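Local coordinates for protein putative aminotransferase (PDB 4ZWV) that probably acts as a pyridoxal-phosphate-dependent sugar aminotransferase in building the aminopentose of the indolocarbazole AT2433, at residues Y28-F38 with H240-L250; E72-L82 with R96-D104. All blocks are in the same frame, centred on the assembly; numbering follows the deposited sequence.

Contact 1: residues Y28-F38 with H240-L250; sequences YLGQGPRVAEF and HMTDLNAAIGL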
loop_
_atom_site.group_PDB
_atom_site.type_symbol
_atom_site.label_atom_id
_atom_site.label_comp_id
_atom_site.label_asym_id
_atom_site.label_seq_id
_atom_site.Cartn_x
_atom_site.Cartn_y
_atom_site.Cartn_z
ATOM N N TYR A 28 17.455 6.534 -9.328
ATOM C CA TYR A 28 16.854 6.487 -8.003
ATOM C C TYR A 28 15.328 6.466 -8.096
ATOM O O TYR A 28 14.692 7.465 -8.442
ATOM C CB TYR A 28 17.325 7.656 -7.136
ATOM C CG TYR A 28 16.896 7.478 -5.700
ATOM C CD1 TYR A 28 17.620 6.665 -4.829
ATOM C CD2 TYR A 28 15.742 8.085 -5.226
ATOM C CE1 TYR A 28 17.210 6.479 -3.519
ATOM C CE2 TYR A 28 15.328 7.909 -3.925
ATOM C CZ TYR A 28 16.064 7.106 -3.075
ATOM O OH TYR A 28 15.644 6.926 -1.774
ATOM N N LEU A 29 14.758 5.308 -7.782
ATOM C CA LEU A 29 13.327 5.073 -7.943
ATOM C C LEU A 29 12.579 5.168 -6.621
ATOM O O LEU A 29 11.350 5.122 -6.600
ATOM C CB LEU A 29 13.077 3.704 -8.578
ATOM C CG LEU A 29 13.051 3.637 -10.114
ATOM C CD1 LEU A 29 14.310 4.220 -10.732
ATOM C CD2 LEU A 29 12.847 2.201 -10.578
ATOM N N GLY A 30 13.317 5.279 -5.522
ATOM C CA GLY A 30 12.704 5.353 -4.206
ATOM C C GLY A 30 12.153 6.713 -3.821
ATOM O O GLY A 30 11.950 7.601 -4.650
ATOM N N GLN A 31 11.894 6.870 -2.529
ATOM C CA GLN A 31 11.402 8.128 -2.000
ATOM C C GLN A 31 12.564 9.104 -1.847
ATOM O O GLN A 31 13.409 8.931 -0.972
ATOM C CB GLN A 31 10.708 7.881 -0.665
ATOM C CG GLN A 31 10.193 9.117 0.012
ATOM C CD GLN A 31 10.230 8.971 1.512
ATOM O OE1 GLN A 31 9.907 7.908 2.048
ATOM N NE2 GLN A 31 10.627 10.033 2.199
ATOM N N GLY A 32 12.619 10.117 -2.708
ATOM C CA GLY A 32 13.771 10.999 -2.748
ATOM C C GLY A 32 13.432 12.419 -3.162
ATOM O O GLY A 32 12.446 12.997 -2.687
ATOM N N PRO A 33 14.239 12.994 -4.067
ATOM C CA PRO A 33 14.084 14.412 -4.405
ATOM C C PRO A 33 12.785 14.765 -5.117
ATOM O O PRO A 33 12.308 15.885 -4.925
ATOM C CB PRO A 33 15.295 14.697 -5.313
ATOM C CG PRO A 33 15.731 13.359 -5.810
ATOM C CD PRO A 33 15.421 12.390 -4.707
ATOM N N ARG A 34 12.210 13.862 -5.906
ATOM C CA ARG A 34 10.956 14.214 -6.569
ATOM C C ARG A 34 9.816 14.275 -5.554
ATOM O O ARG A 34 8.956 15.142 -5.638
ATOM C CB ARG A 34 10.614 13.229 -7.694
ATOM C CG ARG A 34 11.684 13.112 -8.794
ATOM C CD ARG A 34 11.714 14.319 -9.741
ATOM N NE ARG A 34 12.229 15.531 -9.118
ATOM C CZ ARG A 34 13.510 15.766 -8.864
ATOM N NH1 ARG A 34 13.870 16.905 -8.292
ATOM N NH2 ARG A 34 14.433 14.862 -9.169
ATOM N N VAL A 35 9.819 13.354 -4.592
ATOM C CA VAL A 35 8.842 13.401 -3.514
ATOM C C VAL A 35 8.957 14.720 -2.756
ATOM O O VAL A 35 7.950 15.363 -2.472
ATOM C CB VAL A 35 9.016 12.216 -2.550
ATOM C CG1 VAL A 35 8.279 12.481 -1.223
ATOM C CG2 VAL A 35 8.522 10.941 -3.193
ATOM N N ALA A 36 10.183 15.129 -2.444
ATOM C CA ALA A 36 10.397 16.397 -1.744
ATOM C C ALA A 36 9.880 17.580 -2.564
ATOM O O ALA A 36 9.226 18.473 -2.025
ATOM C CB ALA A 36 11.873 16.582 -1.416
ATOM N N GLU A 37 10.153 17.565 -3.867
ATOM C CA GLU A 37 9.707 18.621 -4.775
ATOM C C GLU A 37 8.179 18.695 -4.840
ATOM O O GLU A 37 7.582 19.772 -4.786
ATOM C CB GLU A 37 10.291 18.390 -6.179
ATOM C CG GLU A 37 9.934 19.479 -7.189
ATOM C CD GLU A 37 10.424 19.198 -8.597
ATOM O OE1 GLU A 37 11.129 18.189 -8.811
ATOM O OE2 GLU A 37 10.096 19.999 -9.500
ATOM N N PHE A 38 7.547 17.532 -4.939
ATOM C CA PHE A 38 6.100 17.443 -5.018
ATOM C C PHE A 38 5.453 17.915 -3.711
ATOM O O PHE A 38 4.497 18.694 -3.727
ATOM C CB PHE A 38 5.722 15.995 -5.350
ATOM C CG PHE A 38 4.268 15.774 -5.665
ATOM C CD1 PHE A 38 3.596 16.596 -6.551
ATOM C CD2 PHE A 38 3.589 14.692 -5.114
ATOM C CE1 PHE A 38 2.269 16.368 -6.858
ATOM C CE2 PHE A 38 2.254 14.454 -5.420
ATOM C CZ PHE A 38 1.588 15.300 -6.291
ATOM N N HIS A 240 4.441 5.082 2.173
ATOM C CA HIS A 240 4.977 6.272 1.510
ATOM C C HIS A 240 4.773 6.275 -0.008
ATOM O O HIS A 240 4.370 5.271 -0.608
ATOM C CB HIS A 240 6.471 6.427 1.838
ATOM C CG HIS A 240 7.345 5.394 1.202
ATOM N ND1 HIS A 240 8.706 5.561 1.081
ATOM C CD2 HIS A 240 7.064 4.178 0.681
ATOM C CE1 HIS A 240 9.226 4.498 0.490
ATOM N NE2 HIS A 240 8.252 3.646 0.231
HETATM N N MSE A 241 5.019 7.447 -0.592
HETATM C CA MSE A 241 5.087 7.632 -2.039
HETATM C C MSE A 241 6.550 7.624 -2.478
HETATM O O MSE A 241 7.419 8.101 -1.737
HETATM C CB MSE A 241 4.432 8.965 -2.442
HETATM C CG MSE A 241 4.433 9.206 -3.947
HETATM SE SE MSE A 241 3.853 10.987 -4.436
HETATM C CE MSE A 241 2.022 10.917 -3.770
ATOM N N THR A 242 6.821 7.120 -3.683
ATOM C CA THR A 242 8.173 7.142 -4.229
ATOM C C THR A 242 8.283 8.110 -5.406
ATOM O O THR A 242 7.275 8.673 -5.858
ATOM C CB THR A 242 8.595 5.760 -4.685
ATOM O OG1 THR A 242 7.684 5.328 -5.702
ATOM C CG2 THR A 242 8.558 4.791 -3.513
ATOM N N ASP A 243 9.505 8.299 -5.899
ATOM C CA ASP A 243 9.756 9.345 -6.897
ATOM C C ASP A 243 9.083 9.099 -8.245
ATOM O O ASP A 243 8.747 10.059 -8.935
ATOM C CB ASP A 243 11.267 9.537 -7.103
ATOM C CG ASP A 243 11.874 10.526 -6.113
ATOM O OD1 ASP A 243 11.246 10.801 -5.059
ATOM O OD2 ASP A 243 12.988 11.021 -6.379
ATOM N N LEU A 244 8.870 7.840 -8.631
ATOM C CA LEU A 244 8.170 7.561 -9.888
ATOM C C LEU A 244 6.795 8.230 -9.905
ATOM O O LEU A 244 6.417 8.916 -10.877
ATOM C CB LEU A 244 8.021 6.056 -10.105
ATOM C CG LEU A 244 7.154 5.582 -11.269
ATOM C CD1 LEU A 244 7.729 6.032 -12.617
ATOM C CD2 LEU A 244 6.992 4.066 -11.220
ATOM N N ASN A 245 6.056 8.065 -8.819
ATOM C CA ASN A 245 4.716 8.619 -8.767
ATOM C C ASN A 245 4.740 10.107 -8.478
ATOM O O ASN A 245 3.922 10.845 -9.025
ATOM C CB ASN A 245 3.893 7.845 -7.734
ATOM C CG ASN A 245 3.800 6.383 -8.100
ATOM O OD1 ASN A 245 4.533 5.555 -7.563
ATOM N ND2 ASN A 245 2.946 6.066 -9.074
ATOM N N ALA A 246 5.701 10.573 -7.683
ATOM C CA ALA A 246 5.800 12.021 -7.460
ATOM C C ALA A 246 6.098 12.756 -8.770
ATOM O O ALA A 246 5.589 13.862 -8.991
ATOM C CB ALA A 246 6.861 12.340 -6.422
ATOM N N ALA A 247 6.887 12.142 -9.650
ATOM C CA ALA A 247 7.210 12.757 -10.942
ATOM C C ALA A 247 5.954 12.946 -11.786
ATOM O O ALA A 247 5.778 13.984 -12.428
ATOM C CB ALA A 247 8.231 11.918 -11.692
ATOM N N ILE A 248 5.077 11.948 -11.767
ATOM C CA ILE A 248 3.830 12.013 -12.513
ATOM C C ILE A 248 2.927 13.109 -11.938
ATOM O O ILE A 248 2.366 13.913 -12.686
ATOM C CB ILE A 248 3.119 10.645 -12.508
ATOM C CG1 ILE A 248 3.993 9.630 -13.254
ATOM C CG2 ILE A 248 1.734 10.758 -13.160
ATOM C CD1 ILE A 248 3.525 8.191 -13.112
ATOM N N GLY A 249 2.819 13.160 -10.616
ATOM C CA GLY A 249 2.069 14.227 -9.967
ATOM C C GLY A 249 2.597 15.606 -10.321
ATOM O O GLY A 249 1.813 16.515 -10.591
ATOM N N LEU A 250 3.917 15.770 -10.326
ATOM C CA LEU A 250 4.517 17.059 -10.686
ATOM C C LEU A 250 4.113 17.480 -12.095
ATOM O O LEU A 250 3.778 18.649 -12.340
ATOM C CB LEU A 250 6.043 16.992 -10.583
ATOM C CG LEU A 250 6.558 17.080 -9.149
ATOM C CD1 LEU A 250 7.982 16.530 -9.008
ATOM C CD2 LEU A 250 6.471 18.516 -8.644
HETATM O O HOH W 1 14.647 10.272 -8.447
#
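The carboxylate of Asp243 is held against the first turn of helix 33-38 by three backbone amides. OD1 accepts from Gly32 N at 2.8 Å and from Val35 N, the two donors arriving over opposite faces, while OD2 takes Arg34 N at 3.0 Å. The short, charged aspartate suits this place, its charge probably stabilised by the helix end. In return, Asp243 N donates to Gly30 O. With an alanine here, the amides of Gly32, Arg34 and Val35 would probably lose their shared acceptor and the start of the helix its side-chain tie to 240-250.

OE1 of Gln31 lies in the imidazole plane of His240 and takes a nearly straight bond from ND1 on one of its lone pairs (2.8 Å, 171°), the amide turned 77° from the ring.

Packing is also close beyond the carboxylate, where Ala246 and Gly249 let the short helix axes approach to 7.8 Å. Phe38, with CG anti to its own N (chi1 -171°), lays its ring beside Gly249, where a side chain would strike CZ. Met241, present as selenomethionine, adds an oblique Met-aromatic contact, SE to CD2 of Phe38 being 3.8 Å. The other flank is looser: a water links Asp243 OD2 to Tyr28 O, exposed Pro33 lies nearby, and Arg34 turns along its own helix to a salt bridge, NE and NH1 both reaching Glu37 OE1. The buried carboxylate thus ties helix 33-46 to helix 243-273, whose Leu244 and Ile248 pack on the second subunit, as in the dimers of fold type I pyridoxal phosphate enzymes.

Contact 2: residues E72-L82 with R96-D104; sequences EERDEVLSTPL and RRITWVDVD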
loop_
_atom_site.group_PDB
_atom_site.type_symbol
_atom_site.label_atom_id
_atom_site.label_comp_id
_atom_site.label_asym_id
_atom_site.label_seq_id
_atom_site.Cartn_x
_atom_site.Cartn_y
_atom_site.Cartn_z
ATOM N N GLU A 72 -8.159 1.401 23.816
ATOM C CA GLU A 72 -8.797 0.377 22.993
ATOM C C GLU A 72 -10.300 0.286 23.219
ATOM O O GLU A 72 -11.040 -0.067 22.306
ATOM C CB GLU A 72 -8.156 -0.987 23.266
ATOM C CG GLU A 72 -6.715 -1.088 22.816
ATOM C CD GLU A 72 -6.574 -0.995 21.307
ATOM O OE1 GLU A 72 -6.876 -1.997 20.624
ATOM O OE2 GLU A 72 -6.166 0.071 20.802
ATOM N N GLU A 73 -10.766 0.618 24.422
ATOM C CA GLU A 73 -12.199 0.568 24.697
ATOM C C GLU A 73 -12.981 1.633 23.920
ATOM O O GLU A 73 -14.202 1.558 23.819
ATOM C CB GLU A 73 -12.483 0.683 26.200
ATOM C CG GLU A 73 -11.958 1.942 26.855
ATOM C CD GLU A 73 -10.558 1.777 27.435
ATOM O OE1 GLU A 73 -10.195 2.588 28.313
ATOM O OE2 GLU A 73 -9.813 0.854 27.017
ATOM N N ARG A 74 -12.291 2.648 23.410
ATOM C CA ARG A 74 -12.934 3.553 22.460
ATOM C C ARG A 74 -12.736 2.947 21.078
ATOM O O ARG A 74 -11.775 3.248 20.386
ATOM C CB ARG A 74 -12.378 4.975 22.567
ATOM C CG ARG A 74 -13.027 5.735 23.738
ATOM C CD ARG A 74 -12.339 7.053 24.032
ATOM N NE ARG A 74 -12.257 7.886 22.842
ATOM C CZ ARG A 74 -11.351 8.844 22.667
ATOM N NH1 ARG A 74 -10.451 9.087 23.619
ATOM N NH2 ARG A 74 -11.346 9.561 21.549
ATOM N N ASP A 75 -13.634 2.033 20.722
ATOM C CA ASP A 75 -13.443 1.181 19.555
ATOM C C ASP A 75 -14.296 1.576 18.359
ATOM O O ASP A 75 -14.242 0.924 17.320
ATOM C CB ASP A 75 -13.737 -0.283 19.920
ATOM C CG ASP A 75 -15.192 -0.522 20.307
ATOM O OD1 ASP A 75 -15.885 0.425 20.725
ATOM O OD2 ASP A 75 -15.651 -1.685 20.220
ATOM N N GLU A 76 -15.036 2.664 18.505
ATOM C CA GLU A 76 -16.009 3.066 17.508
ATOM C C GLU A 76 -15.499 4.188 16.611
ATOM O O GLU A 76 -15.035 5.221 17.093
ATOM C CB GLU A 76 -17.288 3.494 18.223
ATOM C CG GLU A 76 -18.329 4.174 17.380
ATOM C CD GLU A 76 -19.506 4.618 18.227
ATOM O OE1 GLU A 76 -20.562 3.952 18.174
ATOM O OE2 GLU A 76 -19.369 5.617 18.970
ATOM N N VAL A 77 -15.602 3.998 15.300
ATOM C CA VAL A 77 -15.363 5.101 14.374
ATOM C C VAL A 77 -16.676 5.374 13.667
ATOM O O VAL A 77 -17.288 4.461 13.118
ATOM C CB VAL A 77 -14.273 4.787 13.343
ATOM C CG1 VAL A 77 -14.082 5.984 12.402
ATOM C CG2 VAL A 77 -12.962 4.450 14.052
ATOM N N LEU A 78 -17.110 6.630 13.697
ATOM C CA LEU A 78 -18.357 7.036 13.052
ATOM C C LEU A 78 -18.081 7.402 11.600
ATOM O O LEU A 78 -17.166 8.159 11.309
ATOM C CB LEU A 78 -18.974 8.211 13.809
ATOM C CG LEU A 78 -19.456 7.851 15.208
ATOM C CD1 LEU A 78 -19.618 9.071 16.123
ATOM C CD2 LEU A 78 -20.775 7.148 15.069
ATOM N N SER A 79 -18.876 6.852 10.692
ATOM C CA SER A 79 -18.648 7.037 9.267
ATOM C C SER A 79 -19.968 6.814 8.546
ATOM O O SER A 79 -20.833 6.099 9.050
ATOM C CB SER A 79 -17.579 6.052 8.775
ATOM O OG SER A 79 -17.222 6.293 7.430
ATOM N N THR A 80 -20.133 7.425 7.377
ATOM C CA THR A 80 -21.325 7.166 6.571
ATOM C C THR A 80 -21.019 6.062 5.558
ATOM O O THR A 80 -19.862 5.862 5.175
ATOM C CB THR A 80 -21.831 8.436 5.840
ATOM O OG1 THR A 80 -23.229 8.309 5.563
ATOM C CG2 THR A 80 -21.103 8.649 4.528
ATOM N N PRO A 81 -22.049 5.312 5.139
ATOM C CA PRO A 81 -21.810 4.274 4.137
ATOM C C PRO A 81 -21.856 4.777 2.701
ATOM O O PRO A 81 -21.535 4.003 1.799
ATOM C CB PRO A 81 -22.936 3.270 4.385
ATOM C CG PRO A 81 -24.034 4.070 4.994
ATOM C CD PRO A 81 -23.404 5.236 5.722
ATOM N N LEU A 82 -22.224 6.037 2.493
ATOM C CA LEU A 82 -22.257 6.597 1.148
ATOM C C LEU A 82 -20.874 7.159 0.841
ATOM O O LEU A 82 -20.629 8.372 0.891
ATOM C CB LEU A 82 -23.347 7.657 1.022
ATOM C CG LEU A 82 -23.545 8.164 -0.411
ATOM C CD1 LEU A 82 -24.003 7.028 -1.313
ATOM C CD2 LEU A 82 -24.541 9.305 -0.455
ATOM N N ARG A 96 -11.066 -1.566 14.294
ATOM C CA ARG A 96 -12.159 -0.855 14.966
ATOM C C ARG A 96 -13.527 -1.265 14.448
ATOM O O ARG A 96 -13.653 -1.979 13.454
ATOM C CB ARG A 96 -12.004 0.663 14.813
ATOM C CG ARG A 96 -10.590 1.160 15.019
ATOM C CD ARG A 96 -10.014 0.801 16.381
ATOM N NE ARG A 96 -8.602 1.155 16.399
ATOM C CZ ARG A 96 -7.784 0.960 17.428
ATOM N NH1 ARG A 96 -8.239 0.439 18.560
ATOM N NH2 ARG A 96 -6.504 1.299 17.320
ATOM N N ARG A 97 -14.557 -0.768 15.118
ATOM C CA ARG A 97 -15.938 -1.036 14.768
ATOM C C ARG A 97 -16.584 0.190 14.114
ATOM O O ARG A 97 -16.474 1.298 14.636
ATOM C CB ARG A 97 -16.686 -1.446 16.037
ATOM C CG ARG A 97 -18.180 -1.371 15.989
ATOM C CD ARG A 97 -18.759 -1.960 17.273
ATOM N NE ARG A 97 -18.381 -1.215 18.473
ATOM C CZ ARG A 97 -19.136 -0.268 19.023
ATOM N NH1 ARG A 97 -20.298 0.049 18.470
ATOM N NH2 ARG A 97 -18.738 0.361 20.123
ATOM N N ILE A 98 -17.239 -0.003 12.968
ATOM C CA ILE A 98 -17.915 1.098 12.287
ATOM C C ILE A 98 -19.299 1.309 12.898
ATOM O O ILE A 98 -20.058 0.351 13.063
ATOM C CB ILE A 98 -18.078 0.836 10.783
ATOM C CG1 ILE A 98 -16.722 0.622 10.105
ATOM C CG2 ILE A 98 -18.806 1.993 10.113
ATOM C CD1 ILE A 98 -16.838 0.059 8.694
ATOM N N THR A 99 -19.626 2.553 13.240
ATOM C CA THR A 99 -20.997 2.908 13.569
ATOM C C THR A 99 -21.480 3.826 12.458
ATOM O O THR A 99 -20.941 4.922 12.262
ATOM C CB THR A 99 -21.114 3.596 14.928
ATOM O OG1 THR A 99 -20.761 2.669 15.962
ATOM C CG2 THR A 99 -22.539 4.082 15.155
ATOM N N TRP A 100 -22.474 3.357 11.706
ATOM C CA TRP A 100 -22.936 4.108 10.546
ATOM C C TRP A 100 -23.683 5.371 10.939
ATOM O O TRP A 100 -24.511 5.355 11.847
ATOM C CB TRP A 100 -23.861 3.267 9.659
ATOM C CG TRP A 100 -23.249 2.046 9.061
ATOM C CD1 TRP A 100 -23.688 0.761 9.209
ATOM C CD2 TRP A 100 -22.107 1.983 8.189
ATOM N NE1 TRP A 100 -22.880 -0.099 8.507
ATOM C CE2 TRP A 100 -21.911 0.622 7.860
ATOM C CE3 TRP A 100 -21.233 2.942 7.658
ATOM C CZ2 TRP A 100 -20.874 0.196 7.023
ATOM C CZ3 TRP A 100 -20.202 2.517 6.826
ATOM C CH2 TRP A 100 -20.033 1.160 6.520
ATOM N N VAL A 101 -23.382 6.446 10.221
ATOM C CA VAL A 101 -24.099 7.708 10.339
ATOM C C VAL A 101 -24.899 7.924 9.059
ATOM O O VAL A 101 -24.431 7.604 7.954
ATOM C CB VAL A 101 -23.131 8.887 10.572
ATOM C CG1 VAL A 101 -23.893 10.203 10.804
ATOM C CG2 VAL A 101 -22.232 8.587 11.770
ATOM N N ASP A 102 -26.104 8.456 9.221
ATOM C CA ASP A 102 -27.012 8.666 8.107
ATOM C C ASP A 102 -26.510 9.773 7.195
ATOM O O ASP A 102 -25.542 10.480 7.502
ATOM C CB ASP A 102 -28.406 9.006 8.635
ATOM C CG ASP A 102 -29.531 8.565 7.706
ATOM O OD1 ASP A 102 -29.269 8.230 6.529
ATOM O OD2 ASP A 102 -30.681 8.549 8.188
ATOM N N VAL A 103 -27.191 9.904 6.065
ATOM C CA VAL A 103 -26.883 10.879 5.037
ATOM C C VAL A 103 -27.968 11.956 4.978
ATOM O O VAL A 103 -29.158 11.651 5.079
ATOM C CB VAL A 103 -26.760 10.176 3.670
ATOM C CG1 VAL A 103 -26.613 11.171 2.549
ATOM C CG2 VAL A 103 -25.581 9.196 3.680
ATOM N N ASP A 104 -27.555 13.214 4.825
ATOM C CA ASP A 104 -28.487 14.311 4.592
ATOM C C ASP A 104 -28.983 14.235 3.146
ATOM O O ASP A 104 -28.191 14.383 2.221
ATOM C CB ASP A 104 -27.796 15.655 4.864
ATOM C CG ASP A 104 -28.719 16.853 4.659
ATOM O OD1 ASP A 104 -29.895 16.666 4.289
ATOM O OD2 ASP A 104 -28.254 17.992 4.863
HETATM O O HOH W 2 -10.547 -0.525 19.634
#
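Pro81 rests on the indole of Trp100, its CB 3.9 Å from the centroid of the six-membered ring and only 20° off the normal, a CH-pi contact. On the opposite face lies CG2 of Ile98, two residues back in the same strand, so the broad ring is a slab wedged between a rigid proline and a branched aliphatic chain. Ser79 sends its carbonyl to the ring edge, while its OG hydrogen-bonds to Asn88.

On the other face of the sheet, Leu78 and Thr99 run alongside each other in the same direction, with CD2 of Leu78 3.5 Å from CG2 of Thr99. The methyl CG2 of Val101 fills the next hollow against Leu78 CB at 3.9 Å. Farther on, Val103 CG2 abuts Leu82 CB from across. At the start of the strands polar groups take over: in one of the two deposited conformers of Arg97, so tentatively, its NH2 reaches OD1 of Asp75 at 2.9 Å and its NE reaches OD2.

Backbone hydrogen bonds of the parallel-sheet kind, among them Val77 N to Arg97 O at 2.9 Å, join the strands in register. They are the two strands of a beta-alpha-beta unit: its helix 85-93 covers Val77, Ser79 and Ile98 through Ile91, helix 112-118 packs on Leu78 and Val101, and strand 123-129 runs along the far side of 76-79, leaving 97-100 outermost within the chain.

Contact 1 and contact 2 lie on opposite sides of the chain's centre, their own centres 34 Å apart and their nearest atoms about 19 Å apart. Along the sequence, contact 2 is nested within the loop that contact 1 closes. The seven-stranded sheet relates them: Val35 and Met241 of contact 1 touch strand 51-54 at one margin, whereas contact 2 contains strand 97-100 at the other. The cofactor site, where no pyridoxal phosphate is modelled in this chain, probably lies between these margins. The side chain of Met241 is about 9 Å from Gly57 and from the side chain of Ser185, and that of Leu82 about 9 Å from that of His164, all three residues that bind the cofactor.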